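Local coordinates for benzyl alcohol dehydrogenase (Acinetobacter calcoaceticus, PDB 1F8F), which oxidises benzyl alcohol to benzaldehyde with NAD as coenzyme, probably at a zinc site, in the manner of the zinc-containing alcohol dehydrogenases, at residues V87-G92 with A149-N154; V202-L207 with D340-F345; Q274-L279 with G283-V288. All blocks are in the same frame, centred on the assembly; numbering follows the deposited sequence.

Contact 1 of 3, residues V87-G92 with A149-N154; sequences VVLSYG and ALSREN. With SO4 (sulfate ion), chain D.
With CG anti to the carbonyl carbon (chi1 -50°) and the chain extended beyond it (chi2 -164°), Leu89 carries its two methyl groups toward Ala149 and Ser151, although its CB sets off at an angle to their strand. Each methyl takes one partner. Leu89 CD1 packs on Ala149 CB at 4.2 Å, and Leu89 CD2 lies 4.1 Å from Ser151 OG, a contact of methyl with hydroxyl and not a hydrogen bond. The polar bond of Ser151 OG is to OG1 of Thr156, a residue that the Leu89 side chain also touches. Alternation along 149-152 points Ala149 and Ser151 toward Leu89 and turns Leu150 away. Arg152, bent at chi2 and chi3, brings the edge of its guanidinium to a sulfate, probably from the crystallisation liquor. Arg152 NH1 donates to sulfate O4 at 3.3 Å (152°), while the bond from Arg152 NH2 to sulfate O3, which lies in the guanidinium plane, is long at 3.5 Å and weak. Asp32 takes a salt bridge from the same NH2, and Ser121 also binds the anion. Strand 86-89 pairs with 66-74 and 156-159, strand 148-152 with 33-42. Leu89 therefore meets residues of a strand with which its own does not pair, a buried packing between strands of the curled sheet, consistent with the barrel-like GroES-like domain of alcohol dehydrogenases.

Contact 2 of 3, residues V202-L207 with D340-F345; sequences VGLSAL and DQLVKF. With NAD (nicotinamide-adenine-dinucleotide), chain F.
Leu204 and Leu342 send their side chains toward each other, and the two cross obliquely where they meet. Leu342 CD2 makes the closer approach: it sits 3.7 Å from Leu204 CD1 and 4.0 Å from Leu204 CB, so it touches both the base and one tip of Leu204. The other branch, Leu342 CD1, reaches Ser205 OG at 3.9 Å. One forked side chain thus straddles two consecutive residues of the helix. Leu342 gains this position because its CG is anti to the carbonyl carbon (chi1 -46°) and its chain runs on extended. The Ser205 hydroxyl has its polar partner within its own helix, the carbonyl O of Ala201, and offers Leu342 only van der Waals contact. Leu234 of helix 225-234 touches both leucines and joins the cluster.

The helix here is 201-213, which follows the glycine-rich turn of a Rossmann fold; Gly203, already on the helix, is probably the last glycine of a GxGxxG motif. The start of the helix faces the coenzyme. Val202 N donates to NAD O1N at 3.0 Å in a nearly straight bond (167°), and the partial positive charge of the helix start would probably help to hold the pyrophosphate. The Val202 side chain points away from 340-345, and its CG2 lies 3.3 Å from NAD O5D. On the Leu342 side, a 3-10 segment that ends at 342 runs into strand 343-347, which pairs in parallel with strand 365-369.

Contact 3 of 3, residues Q274-L279 with G283-V288; sequences QGVDAL and GKIAVV. With NAD (nicotinamide-adenine-dinucleotide), chain F.
After helix 269-277 the chain passes through the short strand 279-280 and turns back into strand 283-287, with the CA atoms of Leu279 and Gly283 only 5.1 Å apart and those of Val276 and Ile285 at 6.7 Å. Ile285 is the central side chain. Its CG1 is anti to the backbone N (chi1 -174°) and the chain stays extended at chi2, which together carry CD1 up to the helix backbone, 3.7 Å from Gly275 C. The approach is so close because Gly275 has no side chain on the face turned to the strand. Ile285 CG2 meets Val276 CG2 at 4.0 Å, the two side chains crossing at about a right angle. Leu279 comes in across Ile285 at a similar angle: Leu279 CD1 touches Ile285 CB at 4.0 Å, while Leu279 CD2 lies over the neighbouring peptide, 3.9 Å from Lys284 O. Leu279 and Ile285 also touch Ala262 of the adjacent strand 259-264, and Val276 and Ile285 touch Ile311 of strand 310-313. Strand 259-264, helix 269-277 and strand 283-287 form a beta-alpha-beta crossover of the Rossmann sheet. Past the end of the strand, Val288 O accepts a hydrogen bond from the carboxamide N7N of NAD at 3.3 Å (158°) and lies 3.1 Å from the ring atom C2N of NAD. The helix end with Leu279 and the strand meet without a hydrogen bond, so their direct fit rests on apolar side-chain packing, while the hydrogen bond these segments give the coenzyme uses a backbone carbonyl, which probably helps to orient the nicotinamide.

Overall arrangement
All three contacts are essentially buried, with exposed Lys284 at the margin of contact 3 as the exception, and none has a hydrogen bond between its two segments. Contact 1 belongs to the GroES-like part and joins strands alone, whereas contacts 2 and 3 each set a helix of the coenzyme-binding part against another element. Contacts 1 and 2 reach the same mixed sheet, contact 1 through strands 86-89 and 148-152, contact 2 through strand 343-347, which follows the touching Leu342. Contacts 2 and 3 touch where Val202 CG1 meets Val288 CG2 at 3.9 Å, and they bind NAD at different points, pyrophosphate and carboxamide. Contact 1 lies about 33 Å from contact 3, centre to centre.

Contact 1 of 3, residues V87-G92 with A149-N154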
loop_
_atom_site.group_PDB
_atom_site.type_symbol
_atom_site.label_atom_id
_atom_site.label_comp_id
_atom_site.label_asym_id
_atom_site.label_seq_id
_atom_site.Cartn_x
_atom_site.Cartn_y
_atom_site.Cartn_z
ATOM N N VAL A 87 -29.276 -15.971 -6.836
ATOM C CA VAL A 87 -27.941 -15.639 -7.269
ATOM C C VAL A 87 -27.831 -14.556 -8.354
ATOM O O VAL A 87 -28.727 -14.189 -9.135
ATOM C CB VAL A 87 -27.211 -16.899 -7.829
ATOM C CG1 VAL A 87 -26.879 -17.979 -6.775
ATOM C CG2 VAL A 87 -28.090 -17.567 -8.893
ATOM N N VAL A 88 -26.595 -14.003 -8.343
ATOM C CA VAL A 88 -26.180 -13.010 -9.363
ATOM C C VAL A 88 -25.064 -13.631 -10.198
ATOM O O VAL A 88 -24.199 -14.309 -9.616
ATOM C CB VAL A 88 -25.805 -11.695 -8.660
ATOM C CG1 VAL A 88 -25.125 -10.794 -9.713
ATOM C CG2 VAL A 88 -27.028 -10.958 -8.104
ATOM N N LEU A 89 -25.032 -13.713 -11.480
ATOM C CA LEU A 89 -24.061 -14.381 -12.313
ATOM C C LEU A 89 -23.139 -13.290 -12.887
ATOM O O LEU A 89 -23.546 -12.401 -13.617
ATOM C CB LEU A 89 -24.744 -14.948 -13.564
ATOM C CG LEU A 89 -26.000 -15.775 -13.313
ATOM C CD1 LEU A 89 -26.348 -16.597 -14.571
ATOM C CD2 LEU A 89 -25.793 -16.768 -12.155
ATOM N N SER A 90 -21.900 -13.351 -12.476
ATOM C CA SER A 90 -20.841 -12.425 -12.751
ATOM C C SER A 90 -19.995 -12.943 -13.910
ATOM O O SER A 90 -20.368 -13.959 -14.505
ATOM C CB SER A 90 -19.969 -12.237 -11.489
ATOM O OG SER A 90 -19.059 -11.167 -11.534
ATOM N N TYR A 91 -18.902 -12.282 -14.274
ATOM C CA TYR A 91 -18.064 -12.734 -15.359
ATOM C C TYR A 91 -17.381 -14.077 -15.028
ATOM O O TYR A 91 -17.484 -14.681 -13.989
ATOM C CB TYR A 91 -17.019 -11.711 -15.742
ATOM C CG TYR A 91 -16.099 -11.300 -14.586
ATOM C CD1 TYR A 91 -14.869 -11.928 -14.382
ATOM C CD2 TYR A 91 -16.438 -10.240 -13.760
ATOM C CE1 TYR A 91 -14.039 -11.567 -13.323
ATOM C CE2 TYR A 91 -15.637 -9.848 -12.708
ATOM C CZ TYR A 91 -14.422 -10.493 -12.531
ATOM O OH TYR A 91 -13.631 -10.109 -11.474
ATOM N N GLY A 92 -16.657 -14.585 -16.018
ATOM C CA GLY A 92 -15.954 -15.824 -16.114
ATOM C C GLY A 92 -14.457 -15.853 -15.881
ATOM O O GLY A 92 -13.625 -15.243 -16.531
ATOM N N ALA A 149 -30.032 -20.882 -17.442
ATOM C CA ALA A 149 -28.630 -20.651 -17.675
ATOM C C ALA A 149 -27.753 -21.633 -16.891
ATOM O O ALA A 149 -28.031 -22.002 -15.739
ATOM C CB ALA A 149 -28.230 -19.230 -17.223
ATOM N N LEU A 150 -26.637 -21.983 -17.526
ATOM C CA LEU A 150 -25.641 -22.793 -16.839
ATOM C C LEU A 150 -24.407 -21.937 -16.516
ATOM O O LEU A 150 -23.749 -21.391 -17.418
ATOM C CB LEU A 150 -25.237 -23.932 -17.773
ATOM C CG LEU A 150 -24.399 -25.044 -17.129
ATOM C CD1 LEU A 150 -25.311 -26.024 -16.420
ATOM C CD2 LEU A 150 -23.514 -25.732 -18.163
ATOM N N SER A 151 -24.029 -21.880 -15.248
ATOM C CA SER A 151 -22.840 -21.093 -14.890
ATOM C C SER A 151 -21.834 -21.961 -14.158
ATOM O O SER A 151 -22.057 -23.186 -14.109
ATOM C CB SER A 151 -23.339 -19.897 -14.060
ATOM O OG SER A 151 -24.102 -20.454 -12.972
ATOM N N ARG A 152 -20.779 -21.404 -13.580
ATOM C CA ARG A 152 -19.828 -22.164 -12.760
ATOM C C ARG A 152 -20.012 -21.711 -11.306
ATOM O O ARG A 152 -20.452 -20.573 -11.081
ATOM C CB ARG A 152 -18.360 -21.970 -13.156
ATOM C CG ARG A 152 -17.916 -22.485 -14.511
ATOM C CD ARG A 152 -18.323 -23.938 -14.767
ATOM N NE ARG A 152 -17.422 -24.857 -14.018
ATOM C CZ ARG A 152 -16.163 -25.008 -14.439
ATOM N NH1 ARG A 152 -15.725 -24.392 -15.532
ATOM N NH2 ARG A 152 -15.311 -25.785 -13.787
ATOM N N GLU A 153 -19.610 -22.491 -10.326
ATOM C CA GLU A 153 -19.738 -22.151 -8.910
ATOM C C GLU A 153 -18.929 -20.866 -8.650
ATOM O O GLU A 153 -19.451 -20.066 -7.858
ATOM C CB GLU A 153 -19.222 -23.201 -7.894
ATOM C CG GLU A 153 -19.427 -22.950 -6.404
ATOM C CD GLU A 153 -18.960 -24.083 -5.508
ATOM O OE1 GLU A 153 -17.979 -24.781 -5.886
ATOM O OE2 GLU A 153 -19.417 -24.422 -4.397
ATOM N N ASN A 154 -17.734 -20.750 -9.208
ATOM C CA ASN A 154 -17.017 -19.509 -8.865
ATOM C C ASN A 154 -17.632 -18.254 -9.499
ATOM O O ASN A 154 -17.370 -17.168 -8.956
ATOM C CB ASN A 154 -15.514 -19.538 -9.068
ATOM C CG ASN A 154 -15.109 -19.615 -10.511
ATOM O OD1 ASN A 154 -15.986 -19.727 -11.386
ATOM N ND2 ASN A 154 -13.792 -19.549 -10.734
HETATM S S SO4 D . -12.219 -26.197 -16.812
HETATM O O1 SO4 D . -12.697 -27.564 -17.216
HETATM O O2 SO4 D . -10.845 -25.985 -17.384
HETATM O O3 SO4 D . -12.235 -26.045 -15.329
HETATM O O4 SO4 D . -13.159 -25.194 -17.420
#

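Contact 2 of 3, residues V202-L207 with D340-F345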
loop_
_atom_site.group_PDB
_atom_site.type_symbol
_atom_site.label_atom_id
_atom_site.label_comp_id
_atom_site.label_asym_id
_atom_site.label_seq_id
_atom_site.Cartn_x
_atom_site.Cartn_y
_atom_site.Cartn_z
ATOM N N VAL A 202 -22.443 3.095 -15.791
ATOM C CA VAL A 202 -21.138 2.859 -15.221
ATOM C C VAL A 202 -20.696 4.107 -14.441
ATOM O O VAL A 202 -20.394 4.055 -13.256
ATOM C CB VAL A 202 -20.069 2.518 -16.289
ATOM C CG1 VAL A 202 -18.672 2.475 -15.628
ATOM C CG2 VAL A 202 -20.298 1.193 -17.029
ATOM N N GLY A 203 -20.702 5.286 -15.055
ATOM C CA GLY A 203 -20.286 6.529 -14.409
ATOM C C GLY A 203 -21.043 6.887 -13.139
ATOM O O GLY A 203 -20.513 7.324 -12.073
ATOM N N LEU A 204 -22.357 6.720 -13.205
ATOM C CA LEU A 204 -23.272 7.079 -12.122
ATOM C C LEU A 204 -23.137 6.062 -11.025
ATOM O O LEU A 204 -23.243 6.468 -9.886
ATOM C CB LEU A 204 -24.700 7.272 -12.646
ATOM C CG LEU A 204 -25.121 8.456 -13.478
ATOM C CD1 LEU A 204 -26.672 8.435 -13.707
ATOM C CD2 LEU A 204 -24.818 9.796 -12.811
ATOM N N SER A 205 -22.774 4.787 -11.325
ATOM C CA SER A 205 -22.451 3.837 -10.276
ATOM C C SER A 205 -21.205 4.320 -9.518
ATOM O O SER A 205 -21.143 4.375 -8.276
ATOM C CB SER A 205 -22.236 2.415 -10.803
ATOM O OG SER A 205 -23.393 1.819 -11.354
ATOM N N ALA A 206 -20.209 4.786 -10.229
ATOM C CA ALA A 206 -18.953 5.306 -9.647
ATOM C C ALA A 206 -19.224 6.548 -8.827
ATOM O O ALA A 206 -18.532 6.766 -7.832
ATOM C CB ALA A 206 -17.922 5.620 -10.760
ATOM N N LEU A 207 -20.149 7.394 -9.369
ATOM C CA LEU A 207 -20.466 8.617 -8.628
ATOM C C LEU A 207 -21.093 8.251 -7.263
ATOM O O LEU A 207 -20.672 8.810 -6.261
ATOM C CB LEU A 207 -21.381 9.555 -9.400
ATOM C CG LEU A 207 -21.817 10.789 -8.586
ATOM C CD1 LEU A 207 -21.638 11.992 -9.494
ATOM C CD2 LEU A 207 -23.216 10.601 -8.019
ATOM N N ASP A 340 -30.847 1.325 -7.808
ATOM C CA ASP A 340 -32.161 1.125 -8.380
ATOM C C ASP A 340 -32.684 2.356 -9.130
ATOM O O ASP A 340 -33.623 2.260 -9.922
ATOM C CB ASP A 340 -33.215 0.732 -7.348
ATOM C CG ASP A 340 -33.518 1.706 -6.249
ATOM O OD1 ASP A 340 -32.735 2.599 -5.883
ATOM O OD2 ASP A 340 -34.643 1.616 -5.720
ATOM N N GLN A 341 -32.142 3.550 -8.933
ATOM C CA GLN A 341 -32.579 4.713 -9.696
ATOM C C GLN A 341 -32.069 4.747 -11.130
ATOM O O GLN A 341 -32.571 5.623 -11.820
ATOM C CB GLN A 341 -32.266 6.060 -9.033
ATOM C CG GLN A 341 -32.710 5.948 -7.591
ATOM C CD GLN A 341 -33.562 7.037 -7.058
ATOM O OE1 GLN A 341 -34.649 7.270 -7.641
ATOM N NE2 GLN A 341 -33.015 7.618 -5.966
ATOM N N LEU A 342 -31.192 3.843 -11.556
ATOM C CA LEU A 342 -30.771 3.846 -12.962
ATOM C C LEU A 342 -31.624 2.893 -13.806
ATOM O O LEU A 342 -31.415 2.699 -15.025
ATOM C CB LEU A 342 -29.307 3.372 -12.980
ATOM C CG LEU A 342 -28.370 3.994 -11.951
ATOM C CD1 LEU A 342 -26.939 3.424 -12.001
ATOM C CD2 LEU A 342 -28.251 5.508 -12.125
ATOM N N VAL A 343 -32.550 2.172 -13.176
ATOM C CA VAL A 343 -33.237 1.081 -13.843
ATOM C C VAL A 343 -34.603 1.239 -14.460
ATOM O O VAL A 343 -35.437 1.814 -13.754
ATOM C CB VAL A 343 -33.267 -0.081 -12.786
ATOM C CG1 VAL A 343 -34.192 -1.217 -13.071
ATOM C CG2 VAL A 343 -31.806 -0.619 -12.743
ATOM N N LYS A 344 -34.817 0.612 -15.636
ATOM C CA LYS A 344 -36.167 0.538 -16.208
ATOM C C LYS A 344 -36.437 -0.868 -16.778
ATOM O O LYS A 344 -35.627 -1.437 -17.516
ATOM C CB LYS A 344 -36.403 1.601 -17.275
ATOM C CG LYS A 344 -37.755 1.580 -17.962
ATOM C CD LYS A 344 -37.801 2.458 -19.215
ATOM C CE LYS A 344 -39.175 2.799 -19.763
ATOM N NZ LYS A 344 -39.895 1.595 -20.280
ATOM N N PHE A 345 -37.541 -1.506 -16.411
ATOM C CA PHE A 345 -37.905 -2.857 -16.811
ATOM C C PHE A 345 -38.626 -2.986 -18.148
ATOM O O PHE A 345 -39.475 -2.160 -18.474
ATOM C CB PHE A 345 -38.790 -3.473 -15.724
ATOM C CG PHE A 345 -38.152 -3.771 -14.405
ATOM C CD1 PHE A 345 -37.281 -4.825 -14.235
ATOM C CD2 PHE A 345 -38.483 -3.017 -13.272
ATOM C CE1 PHE A 345 -36.704 -5.120 -13.005
ATOM C CE2 PHE A 345 -37.916 -3.295 -12.038
ATOM C CZ PHE A 345 -37.010 -4.352 -11.899
HETATM P PA NAD F . -23.754 4.132 -21.446
HETATM O O1A NAD F . -24.892 3.901 -20.502
HETATM O O2A NAD F . -24.064 4.244 -22.879
HETATM O O5B NAD F . -22.834 5.315 -20.924
HETATM C C5B NAD F . -21.761 6.056 -21.553
HETATM C C4B NAD F . -22.051 7.550 -21.541
HETATM O O4B NAD F . -21.006 8.244 -22.302
HETATM C C3B NAD F . -23.389 8.009 -22.147
HETATM O O3B NAD F . -24.240 8.600 -21.174
HETATM C C2B NAD F . -23.039 9.052 -23.206
HETATM O O2B NAD F . -23.875 10.216 -23.217
HETATM C C1B NAD F . -21.602 9.425 -22.805
HETATM N N9A NAD F . -20.779 9.941 -23.894
HETATM C C8A NAD F . -20.513 9.379 -25.116
HETATM N N7A NAD F . -19.710 10.131 -25.870
HETATM C C5A NAD F . -19.464 11.244 -25.086
HETATM C C6A NAD F . -18.701 12.407 -25.300
HETATM N N6A NAD F . -17.996 12.674 -26.396
HETATM N N1A NAD F . -18.655 13.318 -24.294
HETATM C C2A NAD F . -19.366 13.074 -23.149
HETATM N N3A NAD F . -20.091 12.036 -22.857
HETATM C C4A NAD F . -20.114 11.153 -23.871
HETATM O O3 NAD F . -22.735 2.880 -21.215
HETATM P PN NAD F . -22.392 2.191 -19.819
HETATM O O1N NAD F . -22.261 3.201 -18.753
HETATM O O2N NAD F . -23.395 1.155 -19.533
HETATM O O5D NAD F . -20.960 1.530 -20.219
HETATM C C5D NAD F . -19.791 2.366 -20.238
HETATM C C4D NAD F . -18.644 1.832 -21.016
HETATM O O4D NAD F . -17.807 0.921 -20.233
HETATM C C3D NAD F . -18.810 1.187 -22.397
HETATM O O3D NAD F . -17.608 1.418 -23.156
HETATM C C2D NAD F . -18.808 -0.296 -21.997
HETATM O O2D NAD F . -18.644 -1.195 -23.082
HETATM C C1D NAD F . -17.577 -0.215 -21.081
HETATM N N1N NAD F . -17.548 -1.349 -20.163
HETATM C C2N NAD F . -16.326 -1.684 -19.675
HETATM C C3N NAD F . -16.248 -2.715 -18.759
HETATM C C7N NAD F . -14.895 -3.176 -18.111
HETATM O O7N NAD F . -14.897 -4.124 -17.327
HETATM N N7N NAD F . -13.786 -2.447 -18.492
HETATM C C4N NAD F . -17.423 -3.386 -18.310
HETATM C C5N NAD F . -18.566 -2.569 -18.449
HETATM C C6N NAD F . -18.718 -1.548 -19.364
#

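Contact 3 of 3, residues Q274-L279 with G283-V288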
loop_
_atom_site.group_PDB
_atom_site.type_symbol
_atom_site.label_atom_id
_atom_site.label_comp_id
_atom_site.label_asym_id
_atom_site.label_seq_id
_atom_site.Cartn_x
_atom_site.Cartn_y
_atom_site.Cartn_z
ATOM N N GLN A 274 -8.165 14.714 -22.297
ATOM C CA GLN A 274 -8.794 15.750 -21.477
ATOM C C GLN A 274 -8.777 15.363 -20.001
ATOM O O GLN A 274 -8.544 16.153 -19.099
ATOM C CB GLN A 274 -10.250 16.026 -21.910
ATOM C CG GLN A 274 -10.341 17.106 -22.973
ATOM C CD GLN A 274 -11.692 17.381 -23.592
ATOM O OE1 GLN A 274 -12.010 18.540 -23.915
ATOM N NE2 GLN A 274 -12.557 16.404 -23.754
ATOM N N GLY A 275 -9.159 14.110 -19.757
ATOM C CA GLY A 275 -9.152 13.511 -18.445
ATOM C C GLY A 275 -7.765 13.466 -17.787
ATOM O O GLY A 275 -7.713 13.818 -16.607
ATOM N N VAL A 276 -6.695 13.150 -18.483
ATOM C CA VAL A 276 -5.330 13.195 -17.923
ATOM C C VAL A 276 -4.966 14.643 -17.712
ATOM O O VAL A 276 -4.544 14.986 -16.595
ATOM C CB VAL A 276 -4.303 12.488 -18.836
ATOM C CG1 VAL A 276 -2.924 12.437 -18.198
ATOM C CG2 VAL A 276 -4.720 11.062 -19.103
ATOM N N ASP A 277 -5.237 15.566 -18.648
ATOM C CA ASP A 277 -4.948 16.985 -18.420
ATOM C C ASP A 277 -5.641 17.591 -17.219
ATOM O O ASP A 277 -5.152 18.572 -16.633
ATOM C CB ASP A 277 -5.403 17.856 -19.617
ATOM C CG ASP A 277 -4.671 17.560 -20.898
ATOM O OD1 ASP A 277 -3.637 16.880 -20.912
ATOM O OD2 ASP A 277 -5.050 17.936 -22.017
ATOM N N ALA A 278 -6.860 17.185 -16.864
ATOM C CA ALA A 278 -7.564 17.819 -15.745
ATOM C C ALA A 278 -7.205 17.290 -14.370
ATOM O O ALA A 278 -7.741 17.728 -13.337
ATOM C CB ALA A 278 -9.080 17.656 -15.942
ATOM N N LEU A 279 -6.368 16.296 -14.245
ATOM C CA LEU A 279 -5.882 15.779 -12.972
ATOM C C LEU A 279 -4.996 16.866 -12.353
ATOM O O LEU A 279 -4.320 17.622 -13.069
ATOM C CB LEU A 279 -5.092 14.529 -13.266
ATOM C CG LEU A 279 -5.814 13.298 -13.793
ATOM C CD1 LEU A 279 -4.810 12.187 -14.049
ATOM C CD2 LEU A 279 -6.902 12.833 -12.835
ATOM N N GLY A 283 -2.487 13.229 -9.215
ATOM C CA GLY A 283 -3.798 12.668 -9.551
ATOM C C GLY A 283 -3.740 11.338 -10.266
ATOM O O GLY A 283 -2.707 10.924 -10.847
ATOM N N LYS A 284 -4.862 10.613 -10.258
ATOM C CA LYS A 284 -4.988 9.301 -10.846
ATOM C C LYS A 284 -6.237 9.155 -11.710
ATOM O O LYS A 284 -7.321 9.357 -11.183
ATOM C CB LYS A 284 -4.956 8.183 -9.779
ATOM C CG LYS A 284 -3.777 8.205 -8.828
ATOM C CD LYS A 284 -3.771 6.999 -7.872
ATOM C CE LYS A 284 -2.731 7.347 -6.813
ATOM N NZ LYS A 284 -2.303 6.262 -5.908
ATOM N N ILE A 285 -6.113 8.563 -12.926
ATOM C CA ILE A 285 -7.301 8.389 -13.746
ATOM C C ILE A 285 -7.447 6.921 -14.116
ATOM O O ILE A 285 -6.492 6.318 -14.631
ATOM C CB ILE A 285 -7.316 9.277 -15.023
ATOM C CG1 ILE A 285 -8.695 9.116 -15.737
ATOM C CG2 ILE A 285 -6.180 8.984 -15.972
ATOM C CD1 ILE A 285 -9.055 10.172 -16.776
ATOM N N ALA A 286 -8.558 6.276 -13.822
ATOM C CA ALA A 286 -8.826 4.889 -14.132
ATOM C C ALA A 286 -9.534 4.757 -15.496
ATOM O O ALA A 286 -10.551 5.422 -15.650
ATOM C CB ALA A 286 -9.696 4.203 -13.063
ATOM N N VAL A 287 -9.126 3.849 -16.397
ATOM C CA VAL A 287 -9.718 3.714 -17.695
ATOM C C VAL A 287 -10.663 2.537 -17.824
ATOM O O VAL A 287 -10.160 1.423 -17.834
ATOM C CB VAL A 287 -8.601 3.614 -18.781
ATOM C CG1 VAL A 287 -9.163 3.451 -20.184
ATOM C CG2 VAL A 287 -7.739 4.899 -18.831
ATOM N N VAL A 288 -11.992 2.708 -17.918
ATOM C CA VAL A 288 -12.888 1.571 -18.080
ATOM C C VAL A 288 -13.597 1.544 -19.432
ATOM O O VAL A 288 -14.128 0.512 -19.881
ATOM C CB VAL A 288 -13.970 1.420 -16.974
ATOM C CG1 VAL A 288 -13.329 1.169 -15.604
ATOM C CG2 VAL A 288 -14.921 2.600 -16.782
HETATM P PA NAD F . -23.754 4.132 -21.446
HETATM O O1A NAD F . -24.892 3.901 -20.502
HETATM O O2A NAD F . -24.064 4.244 -22.879
HETATM O O5B NAD F . -22.834 5.315 -20.924
HETATM C C5B NAD F . -21.761 6.056 -21.553
HETATM C C4B NAD F . -22.051 7.550 -21.541
HETATM O O4B NAD F . -21.006 8.244 -22.302
HETATM C C3B NAD F . -23.389 8.009 -22.147
HETATM O O3B NAD F . -24.240 8.600 -21.174
HETATM C C2B NAD F . -23.039 9.052 -23.206
HETATM O O2B NAD F . -23.875 10.216 -23.217
HETATM C C1B NAD F . -21.602 9.425 -22.805
HETATM N N9A NAD F . -20.779 9.941 -23.894
HETATM C C8A NAD F . -20.513 9.379 -25.116
HETATM N N7A NAD F . -19.710 10.131 -25.870
HETATM C C5A NAD F . -19.464 11.244 -25.086
HETATM C C6A NAD F . -18.701 12.407 -25.300
HETATM N N6A NAD F . -17.996 12.674 -26.396
HETATM N N1A NAD F . -18.655 13.318 -24.294
HETATM C C2A NAD F . -19.366 13.074 -23.149
HETATM N N3A NAD F . -20.091 12.036 -22.857
HETATM C C4A NAD F . -20.114 11.153 -23.871
HETATM O O3 NAD F . -22.735 2.880 -21.215
HETATM P PN NAD F . -22.392 2.191 -19.819
HETATM O O1N NAD F . -22.261 3.201 -18.753
HETATM O O2N NAD F . -23.395 1.155 -19.533
HETATM O O5D NAD F . -20.960 1.530 -20.219
HETATM C C5D NAD F . -19.791 2.366 -20.238
HETATM C C4D NAD F . -18.644 1.832 -21.016
HETATM O O4D NAD F . -17.807 0.921 -20.233
HETATM C C3D NAD F . -18.810 1.187 -22.397
HETATM O O3D NAD F . -17.608 1.418 -23.156
HETATM C C2D NAD F . -18.808 -0.296 -21.997
HETATM O O2D NAD F . -18.644 -1.195 -23.082
HETATM C C1D NAD F . -17.577 -0.215 -21.081
HETATM N N1N NAD F . -17.548 -1.349 -20.163
HETATM C C2N NAD F . -16.326 -1.684 -19.675
HETATM C C3N NAD F . -16.248 -2.715 -18.759
HETATM C C7N NAD F . -14.895 -3.176 -18.111
HETATM O O7N NAD F . -14.897 -4.124 -17.327
HETATM N N7N NAD F . -13.786 -2.447 -18.492
HETATM C C4N NAD F . -17.423 -3.386 -18.310
HETATM C C5N NAD F . -18.566 -2.569 -18.449
HETATM C C6N NAD F . -18.718 -1.548 -19.364
#